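Local coordinates for spindle assembly abnormal protein 6 (Caenorhabditis elegans, PDB 4GFC) that serves as the central scaffold of the centriole, setting its ninefold symmetry, and is required for centrosome biogenesis and duplication, at residues Asn104-Ile109 and Phe123-Gly128; Phe67-Asn72 and Lys137-Arg142; Val36-Ser41 and Leu53-Ser58. The protein carries 1 engineered substitution. All blocks are in the same frame, centred on the assembly; numbering follows the deposited sequence.

Contact 1 (Asn104-Ile109 and Phe123-Gly128); sequences NTEINI and FSKTPG. Engineered in segment 123-128: Gly128 (natural residue Ile).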
loop_
_atom_site.group_PDB
_atom_site.type_symbol
_atom_site.label_atom_id
_atom_site.label_comp_id
_atom_site.label_asym_id
_atom_site.label_seq_id
_atom_site.Cartn_x
_atom_site.Cartn_y
_atom_site.Cartn_z
ATOM N N ASN A 104 10.780 22.181 -22.268
ATOM C CA ASN A 104 10.976 23.342 -21.392
ATOM C C ASN A 104 10.012 23.401 -20.210
ATOM O O ASN A 104 10.049 24.372 -19.468
ATOM C CB ASN A 104 10.798 24.631 -22.206
ATOM C CG ASN A 104 11.884 24.908 -23.199
ATOM O OD1 ASN A 104 13.008 24.407 -23.097
ATOM N ND2 ASN A 104 11.569 25.746 -24.167
ATOM N N THR A 105 9.121 22.406 -20.062
ATOM C CA THR A 105 8.123 22.354 -18.995
ATOM C C THR A 105 8.734 21.691 -17.760
ATOM O O THR A 105 9.374 20.649 -17.857
ATOM C CB THR A 105 6.848 21.673 -19.528
ATOM O OG1 THR A 105 6.160 22.628 -20.335
ATOM C CG2 THR A 105 5.916 21.162 -18.449
ATOM N N GLU A 106 8.532 22.325 -16.600
ATOM C CA GLU A 106 8.993 21.874 -15.292
ATOM C C GLU A 106 7.815 21.506 -14.372
ATOM O O GLU A 106 6.842 22.251 -14.316
ATOM C CB GLU A 106 9.805 22.994 -14.640
ATOM C CG GLU A 106 11.252 23.094 -15.091
ATOM C CD GLU A 106 12.218 23.563 -14.017
ATOM O OE1 GLU A 106 11.769 24.019 -12.936
ATOM O OE2 GLU A 106 13.442 23.445 -14.251
ATOM N N ILE A 107 7.899 20.377 -13.659
ATOM C CA ILE A 107 6.890 19.964 -12.664
ATOM C C ILE A 107 7.522 20.066 -11.257
ATOM O O ILE A 107 8.591 19.507 -11.005
ATOM C CB ILE A 107 6.288 18.555 -12.952
ATOM C CG1 ILE A 107 5.116 18.650 -13.938
ATOM C CG2 ILE A 107 5.823 17.841 -11.685
ATOM C CD1 ILE A 107 5.488 18.443 -15.308
ATOM N N ASN A 108 6.884 20.794 -10.351
ATOM C CA ASN A 108 7.431 20.949 -9.003
ATOM C C ASN A 108 6.388 20.512 -7.997
ATOM O O ASN A 108 5.240 20.934 -8.095
ATOM C CB ASN A 108 7.900 22.386 -8.761
ATOM C CG ASN A 108 8.842 22.891 -9.826
ATOM O OD1 ASN A 108 9.765 22.192 -10.249
ATOM N ND2 ASN A 108 8.616 24.107 -10.308
ATOM N N ILE A 109 6.777 19.609 -7.085
ATOM C CA ILE A 109 5.904 19.048 -6.056
ATOM C C ILE A 109 6.472 19.394 -4.695
ATOM O O ILE A 109 7.553 18.937 -4.339
ATOM C CB ILE A 109 5.697 17.524 -6.234
ATOM C CG1 ILE A 109 5.142 17.180 -7.639
ATOM C CG2 ILE A 109 4.794 16.943 -5.128
ATOM C CD1 ILE A 109 5.555 15.828 -8.097
ATOM N N PHE A 123 5.473 24.462 -14.514
ATOM C CA PHE A 123 6.137 25.708 -14.834
ATOM C C PHE A 123 6.754 25.573 -16.208
ATOM O O PHE A 123 7.453 24.597 -16.453
ATOM C CB PHE A 123 7.177 26.094 -13.738
ATOM C CG PHE A 123 7.656 27.535 -13.750
ATOM C CD1 PHE A 123 7.134 28.467 -12.871
ATOM C CD2 PHE A 123 8.624 27.960 -14.654
ATOM C CE1 PHE A 123 7.560 29.805 -12.903
ATOM C CE2 PHE A 123 9.094 29.285 -14.640
ATOM C CZ PHE A 123 8.547 30.198 -13.771
ATOM N N SER A 124 6.422 26.500 -17.127
ATOM C CA SER A 124 6.937 26.571 -18.503
ATOM C C SER A 124 8.152 27.531 -18.567
ATOM O O SER A 124 8.022 28.712 -18.236
ATOM C CB SER A 124 5.841 27.024 -19.473
ATOM O OG SER A 124 6.348 27.294 -20.775
ATOM N N LYS A 125 9.317 27.016 -19.008
ATOM C CA LYS A 125 10.567 27.776 -19.138
ATOM C C LYS A 125 10.748 28.411 -20.556
ATOM O O LYS A 125 11.772 29.058 -20.823
ATOM C CB LYS A 125 11.768 26.879 -18.789
ATOM C CG LYS A 125 11.779 26.363 -17.360
ATOM C CD LYS A 125 11.978 27.509 -16.364
ATOM C CE LYS A 125 12.182 27.032 -14.952
ATOM N NZ LYS A 125 13.516 26.397 -14.761
ATOM N N THR A 126 9.742 28.242 -21.451
ATOM C CA THR A 126 9.684 28.823 -22.792
ATOM C C THR A 126 9.618 30.338 -22.664
ATOM O O THR A 126 8.827 30.835 -21.860
ATOM C CB THR A 126 8.496 28.274 -23.535
ATOM O OG1 THR A 126 8.625 26.848 -23.618
ATOM C CG2 THR A 126 8.378 28.861 -24.910
ATOM N N PRO A 127 10.468 31.109 -23.375
ATOM C CA PRO A 127 10.447 32.566 -23.176
ATOM C C PRO A 127 9.172 33.173 -23.715
ATOM O O PRO A 127 8.723 32.780 -24.786
ATOM C CB PRO A 127 11.668 33.042 -23.955
ATOM C CG PRO A 127 12.470 31.796 -24.275
ATOM C CD PRO A 127 11.472 30.725 -24.393
ATOM N N GLY A 128 8.579 34.070 -22.949
ATOM C CA GLY A 128 7.341 34.741 -23.320
ATOM C C GLY A 128 6.134 34.240 -22.555
ATOM O O GLY A 128 5.082 34.893 -22.551
#
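Asn104 binds Lys125 by its backbone O and Thr126 by its side-chain amide. The O accepts a hydrogen bond from Lys125 N. Asn104 ND2 gives an N-H to Thr126 OG1 over 3.2 Å. The hydroxyl lies close to the amide plane, and the bond is fairly straight at 161°. The two side chains come together nearly perpendicularly. Thr105 pairs with Ser124 as an antiparallel non-hydrogen-bonded pair, their CA atoms 4.4 Å apart. Thr105 OG1 is hydrogen-bonded to His99 O. Glu106 pairs with Phe123 as a hydrogen-bonded pair. Each backbone N donates to the other's O, and CB of Glu106 lies 4.2 Å from CB of Phe123. Bends of the Lys125 chain at chi2 (-67°) and chi4 (72°) bring NZ round to the Glu106 carboxylate. Glu106 OE2 and Lys125 NZ form a salt bridge of 3.0 Å, weak as a hydrogen bond. Residues 105-109 and 123-124 belong to the beta hairpin of strands 105-111 and 117-124, part of the N-terminal head domain of SAS-6. Ser124 also packs on Ile133 of strand 132-140. Across the other edge of strand 105-111, Ile107 and Ile109 bond through their backbones to strand 7-23.

Contact 2 (Phe67-Asn72 and Lys137-Arg142); sequences FSETLN and KLHAVR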
loop_
_atom_site.group_PDB
_atom_site.type_symbol
_atom_site.label_atom_id
_atom_site.label_comp_id
_atom_site.label_asym_id
_atom_site.label_seq_id
_atom_site.Cartn_x
_atom_site.Cartn_y
_atom_site.Cartn_z
ATOM N N PHE A 67 -0.870 10.902 -4.072
ATOM C CA PHE A 67 -1.614 12.160 -3.926
ATOM C C PHE A 67 -2.578 12.376 -5.077
ATOM O O PHE A 67 -2.251 12.025 -6.204
ATOM C CB PHE A 67 -0.636 13.347 -3.821
ATOM C CG PHE A 67 0.193 13.335 -2.568
ATOM C CD1 PHE A 67 -0.237 13.985 -1.433
ATOM C CD2 PHE A 67 1.382 12.624 -2.514
ATOM C CE1 PHE A 67 0.511 13.945 -0.284
ATOM C CE2 PHE A 67 2.130 12.580 -1.346
ATOM C CZ PHE A 67 1.682 13.225 -0.238
ATOM N N SER A 68 -3.751 12.953 -4.802
ATOM C CA SER A 68 -4.829 13.229 -5.757
ATOM C C SER A 68 -5.580 14.512 -5.469
ATOM O O SER A 68 -5.549 15.036 -4.336
ATOM C CB SER A 68 -5.880 12.129 -5.694
ATOM O OG SER A 68 -5.399 10.915 -6.223
ATOM N N GLU A 69 -6.360 14.935 -6.469
ATOM C CA GLU A 69 -7.321 16.027 -6.428
ATOM C C GLU A 69 -8.286 15.869 -7.596
ATOM O O GLU A 69 -7.888 15.502 -8.715
ATOM C CB GLU A 69 -6.676 17.416 -6.418
ATOM C CG GLU A 69 -7.645 18.543 -6.060
ATOM C CD GLU A 69 -8.501 18.413 -4.811
ATOM O OE1 GLU A 69 -8.039 18.843 -3.729
ATOM O OE2 GLU A 69 -9.649 17.923 -4.920
ATOM N N THR A 70 -9.565 16.090 -7.301
ATOM C CA THR A 70 -10.660 15.997 -8.243
ATOM C C THR A 70 -11.248 17.376 -8.386
ATOM O O THR A 70 -11.785 17.943 -7.436
ATOM C CB THR A 70 -11.688 14.942 -7.816
ATOM O OG1 THR A 70 -11.037 13.682 -7.800
ATOM C CG2 THR A 70 -12.883 14.871 -8.748
ATOM N N LEU A 71 -11.130 17.915 -9.574
ATOM C CA LEU A 71 -11.713 19.197 -9.876
ATOM C C LEU A 71 -13.054 18.986 -10.508
ATOM O O LEU A 71 -13.233 18.042 -11.266
ATOM C CB LEU A 71 -10.821 19.971 -10.846
ATOM C CG LEU A 71 -9.480 20.450 -10.377
ATOM C CD1 LEU A 71 -8.638 20.823 -11.561
ATOM C CD2 LEU A 71 -9.636 21.605 -9.482
ATOM N N ASN A 72 -13.995 19.847 -10.179
ATOM C CA ASN A 72 -15.312 19.926 -10.791
ATOM C C ASN A 72 -15.382 21.315 -11.394
ATOM O O ASN A 72 -14.472 22.118 -11.154
ATOM C CB ASN A 72 -16.438 19.631 -9.805
ATOM C CG ASN A 72 -16.470 20.502 -8.587
ATOM O OD1 ASN A 72 -16.450 21.738 -8.669
ATOM N ND2 ASN A 72 -16.595 19.866 -7.425
ATOM N N LYS A 137 -3.615 21.886 -5.348
ATOM C CA LYS A 137 -3.321 21.274 -4.047
ATOM C C LYS A 137 -3.876 19.849 -4.055
ATOM O O LYS A 137 -5.081 19.688 -4.160
ATOM C CB LYS A 137 -3.889 22.098 -2.874
ATOM C CG LYS A 137 -3.394 21.643 -1.491
ATOM C CD LYS A 137 -4.028 22.447 -0.359
ATOM C CE LYS A 137 -3.416 22.166 0.991
ATOM N NZ LYS A 137 -4.059 22.952 2.102
ATOM N N LEU A 138 -2.978 18.831 -3.992
ATOM C CA LEU A 138 -3.279 17.399 -3.961
ATOM C C LEU A 138 -3.327 16.883 -2.523
ATOM O O LEU A 138 -2.540 17.330 -1.685
ATOM C CB LEU A 138 -2.232 16.591 -4.749
ATOM C CG LEU A 138 -1.881 16.970 -6.216
ATOM C CD1 LEU A 138 -0.837 16.062 -6.747
ATOM C CD2 LEU A 138 -3.084 16.953 -7.130
ATOM N N HIS A 139 -4.221 15.927 -2.223
ATOM C CA HIS A 139 -4.303 15.381 -0.859
ATOM C C HIS A 139 -3.757 13.953 -0.811
ATOM O O HIS A 139 -3.852 13.241 -1.814
ATOM C CB HIS A 139 -5.745 15.430 -0.338
ATOM C CG HIS A 139 -6.746 14.689 -1.180
ATOM N ND1 HIS A 139 -7.564 15.348 -2.083
ATOM C CD2 HIS A 139 -7.046 13.368 -1.213
ATOM C CE1 HIS A 139 -8.311 14.408 -2.649
ATOM N NE2 HIS A 139 -8.031 13.203 -2.165
ATOM N N ALA A 140 -3.193 13.532 0.337
ATOM C CA ALA A 140 -2.686 12.157 0.496
ATOM C C ALA A 140 -3.863 11.143 0.381
ATOM O O ALA A 140 -4.900 11.309 1.037
ATOM C CB ALA A 140 -1.940 11.997 1.828
ATOM N N VAL A 141 -3.743 10.161 -0.501
ATOM C CA VAL A 141 -4.802 9.160 -0.684
ATOM C C VAL A 141 -4.704 8.095 0.400
ATOM O O VAL A 141 -3.658 7.470 0.556
ATOM C CB VAL A 141 -4.732 8.525 -2.080
ATOM C CG1 VAL A 141 -5.809 7.502 -2.255
ATOM C CG2 VAL A 141 -4.825 9.572 -3.162
ATOM N N ARG A 142 -5.794 7.864 1.128
ATOM C CA ARG A 142 -5.811 6.842 2.180
ATOM C C ARG A 142 -6.935 5.818 1.876
ATOM O O ARG A 142 -7.442 5.760 0.745
ATOM C CB ARG A 142 -5.988 7.493 3.567
ATOM C CG ARG A 142 -4.916 8.489 4.011
ATOM C CD ARG A 142 -3.562 7.882 4.331
ATOM N NE ARG A 142 -3.650 6.804 5.303
ATOM C CZ ARG A 142 -2.663 5.954 5.555
ATOM N NH1 ARG A 142 -1.494 6.075 4.926
ATOM N NH2 ARG A 142 -2.826 4.985 6.443
HETATM O O HOH W 1 -6.720 18.306 -1.458
#
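Phe67, Ser68 and Leu138 have the most surface buried between strands 62-71 and 132-140. These are antiparallel neighbours in the head-domain sheet, with strand 51-59 on the far side of 62-71. Phe67 and Ala140 form a non-hydrogen-bonded pair. The Phe67 ring meets the backbone of residues 138-140 obliquely, CD1 nearest Ala140 N, and CE1 lies 3.8 Å from Ala140 CB. CG stands beside the backbone N of Phe67 (chi1 -67°), which carries the ring toward Ala140. Ser68 and His139 form the hydrogen-bonded pair. Ser68 N donates to His139 O at 3.0 Å, and His139 N donates back to Ser68 O. The same Ser68 O sits over one face of the imidazole, offset toward the rim. Ser68 OG touches Val141 CG2 at 3.4 Å. Leu138 CB meets Phe67 CB at 3.7 Å, while its CD2 meets Glu69 CB. The Glu69 carboxylate and His139 ring are turned 75° apart. A water in the imidazole plane donates to Glu69 OE1 at 2.7 Å and is hydrogen-bonded to His139 ND1. Glu69 OE2 accepts from Thr70 N. Apolar packing thus lies on the Phe67 side. The water links carboxylate and imidazole, so the charge of Glu69 may be felt at the ring.

Contact 3 (Val36-Ser41 and Leu53-Ser58); sequences VKLKIS and LKFEIS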
loop_
_atom_site.group_PDB
_atom_site.type_symbol
_atom_site.label_atom_id
_atom_site.label_comp_id
_atom_site.label_asym_id
_atom_site.label_seq_id
_atom_site.Cartn_x
_atom_site.Cartn_y
_atom_site.Cartn_z
ATOM N N VAL A 36 8.132 10.698 -11.102
ATOM C CA VAL A 36 6.762 10.731 -10.599
ATOM C C VAL A 36 5.824 10.329 -11.730
ATOM O O VAL A 36 5.954 10.855 -12.837
ATOM C CB VAL A 36 6.463 12.145 -10.030
ATOM C CG1 VAL A 36 4.984 12.426 -9.917
ATOM C CG2 VAL A 36 7.110 12.323 -8.667
ATOM N N LYS A 37 4.908 9.373 -11.474
ATOM C CA LYS A 37 3.938 8.961 -12.478
ATOM C C LYS A 37 2.696 9.838 -12.325
ATOM O O LYS A 37 2.116 9.876 -11.244
ATOM C CB LYS A 37 3.598 7.464 -12.369
ATOM C CG LYS A 37 2.915 6.928 -13.636
ATOM C CD LYS A 37 2.185 5.588 -13.456
ATOM C CE LYS A 37 0.725 5.757 -13.069
ATOM N NZ LYS A 37 -0.009 4.460 -13.018
ATOM N N LEU A 38 2.323 10.582 -13.374
ATOM C CA LEU A 38 1.165 11.470 -13.361
ATOM C C LEU A 38 0.086 10.913 -14.262
ATOM O O LEU A 38 0.340 10.596 -15.428
ATOM C CB LEU A 38 1.563 12.907 -13.793
ATOM C CG LEU A 38 0.446 13.956 -14.007
ATOM C CD1 LEU A 38 -0.298 14.300 -12.710
ATOM C CD2 LEU A 38 0.991 15.199 -14.609
ATOM N N LYS A 39 -1.135 10.831 -13.727
ATOM C CA LYS A 39 -2.318 10.323 -14.401
ATOM C C LYS A 39 -3.450 11.350 -14.288
ATOM O O LYS A 39 -3.895 11.669 -13.186
ATOM C CB LYS A 39 -2.703 8.980 -13.772
ATOM C CG LYS A 39 -3.823 8.200 -14.475
ATOM C CD LYS A 39 -4.078 6.871 -13.750
ATOM C CE LYS A 39 -5.389 6.230 -14.095
ATOM N NZ LYS A 39 -5.679 5.077 -13.197
ATOM N N ILE A 40 -3.860 11.915 -15.417
ATOM C CA ILE A 40 -4.968 12.876 -15.556
ATOM C C ILE A 40 -6.100 12.134 -16.249
ATOM O O ILE A 40 -5.928 11.603 -17.342
ATOM C CB ILE A 40 -4.567 14.168 -16.303
ATOM C CG1 ILE A 40 -3.362 14.839 -15.611
ATOM C CG2 ILE A 40 -5.782 15.095 -16.410
ATOM C CD1 ILE A 40 -2.607 15.899 -16.383
ATOM N N SER A 41 -7.238 12.038 -15.576
ATOM C CA SER A 41 -8.370 11.302 -16.095
ATOM C C SER A 41 -9.689 12.089 -15.989
ATOM O O SER A 41 -9.841 12.960 -15.143
ATOM C CB SER A 41 -8.470 9.969 -15.383
ATOM O OG SER A 41 -9.417 10.051 -14.340
ATOM N N LEU A 53 -12.441 16.160 -13.409
ATOM C CA LEU A 53 -11.057 15.955 -13.816
ATOM C C LEU A 53 -10.223 15.546 -12.597
ATOM O O LEU A 53 -10.261 16.235 -11.574
ATOM C CB LEU A 53 -10.512 17.226 -14.469
ATOM C CG LEU A 53 -9.139 17.134 -15.112
ATOM C CD1 LEU A 53 -9.209 16.395 -16.399
ATOM C CD2 LEU A 53 -8.559 18.536 -15.322
ATOM N N LYS A 54 -9.487 14.419 -12.703
ATOM C CA LYS A 54 -8.719 13.889 -11.586
ATOM C C LYS A 54 -7.230 13.808 -11.859
ATOM O O LYS A 54 -6.810 13.172 -12.817
ATOM C CB LYS A 54 -9.239 12.487 -11.179
ATOM C CG LYS A 54 -8.792 12.075 -9.778
ATOM C CD LYS A 54 -9.061 10.639 -9.466
ATOM C CE LYS A 54 -8.787 10.348 -8.009
ATOM N NZ LYS A 54 -9.446 9.103 -7.549
ATOM N N PHE A 55 -6.432 14.367 -10.946
ATOM C CA PHE A 55 -4.970 14.335 -10.994
ATOM C C PHE A 55 -4.486 13.325 -9.986
ATOM O O PHE A 55 -4.878 13.433 -8.828
ATOM C CB PHE A 55 -4.389 15.733 -10.680
ATOM C CG PHE A 55 -4.656 16.764 -11.755
ATOM C CD1 PHE A 55 -5.885 17.423 -11.826
ATOM C CD2 PHE A 55 -3.687 17.079 -12.698
ATOM C CE1 PHE A 55 -6.134 18.362 -12.828
ATOM C CE2 PHE A 55 -3.945 18.015 -13.692
ATOM C CZ PHE A 55 -5.168 18.643 -13.753
ATOM N N GLU A 56 -3.672 12.334 -10.396
ATOM C CA GLU A 56 -3.119 11.358 -9.456
ATOM C C GLU A 56 -1.612 11.261 -9.637
ATOM O O GLU A 56 -1.170 11.014 -10.756
ATOM C CB GLU A 56 -3.741 9.956 -9.612
ATOM C CG GLU A 56 -5.218 9.795 -9.287
ATOM C CD GLU A 56 -5.877 8.625 -10.013
ATOM O OE1 GLU A 56 -5.947 7.531 -9.404
ATOM O OE2 GLU A 56 -6.301 8.791 -11.187
ATOM N N ILE A 57 -0.815 11.477 -8.567
ATOM C CA ILE A 57 0.631 11.280 -8.666
ATOM C C ILE A 57 1.009 10.076 -7.758
ATOM O O ILE A 57 0.413 9.888 -6.688
ATOM C CB ILE A 57 1.513 12.551 -8.375
ATOM C CG1 ILE A 57 1.368 13.068 -6.941
ATOM C CG2 ILE A 57 1.306 13.641 -9.373
ATOM C CD1 ILE A 57 2.362 14.051 -6.541
ATOM N N SER A 58 2.001 9.278 -8.197
ATOM C CA SER A 58 2.578 8.157 -7.443
ATOM C C SER A 58 4.099 8.066 -7.737
ATOM O O SER A 58 4.576 8.716 -8.667
ATOM C CB SER A 58 1.858 6.847 -7.743
ATOM O OG SER A 58 2.084 6.427 -9.075
#
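Lys39 and Glu56 are paired in the beta hairpin of strands 29-44 and 51-59. It belongs to the SAS-6 N-terminal head domain, whose fold is related to that of XRCC4. Six backbone hydrogen bonds join the segments. They come in reciprocal pairs at Lys37 with Ser58, Lys39 with Glu56, and Ser41 with Lys54. Their lengths are ordinary; Lys39 N to Glu56 O, for example, is 3.0 Å. Between them, CA-H...O contacts such as Ile40 CA to Lys54 O, 3.3 Å, add to the join.

Apolar side chains gather on the face of Leu38, Ile40, Phe55 and Ile57. Val36 CG1 lies 3.8 Å from Ile57 CB. Leu38 CD1 meets Ile57 CG2 at the same 3.8 Å and approaches the edge of the Phe55 ring. Helix 92-101 covers part of this face, with Ile96 on Ile40 and Phe92 on Phe55.

The other face is polar. Lys39 and Glu56 extend together from the sheet. Lys39 NZ and Glu56 OE2 are 4.3 Å apart, beyond a salt bridge. Glu56 OE2 has its salt bridge with Lys6.

With CG1 beside the backbone N (chi1 -56°), the CG1-CD1 arm of Ile40 runs along the CD2-CE2 bond of Phe55. Its CD1 touches Phe55 CE2 at 3.7 Å, while its CG2 sits over one face of that ring.

All three contacts lie in one sheet of the head domain. The chain order is contact 3, the first strand of contact 2, contact 1, then the second strand of contact 2. Contacts 2 and 3 have centres about 9 Å apart; backbone hydrogen bonds pair Phe67 with Ile57 and Leu71 with Leu53. Contact 1 has its centre about 18 Å from contact 3 and 22 Å from contact 2. Its Ile109 still packs on Val36 and Ile57. Contacts 1 and 3 are hairpins, while contact 2 joins strands about 65 residues apart. Together they tie up the domain that links SAS-6 dimers into the ring. Arg142, just past the paired residues, forms a salt bridge with Asp144 of the second subunit.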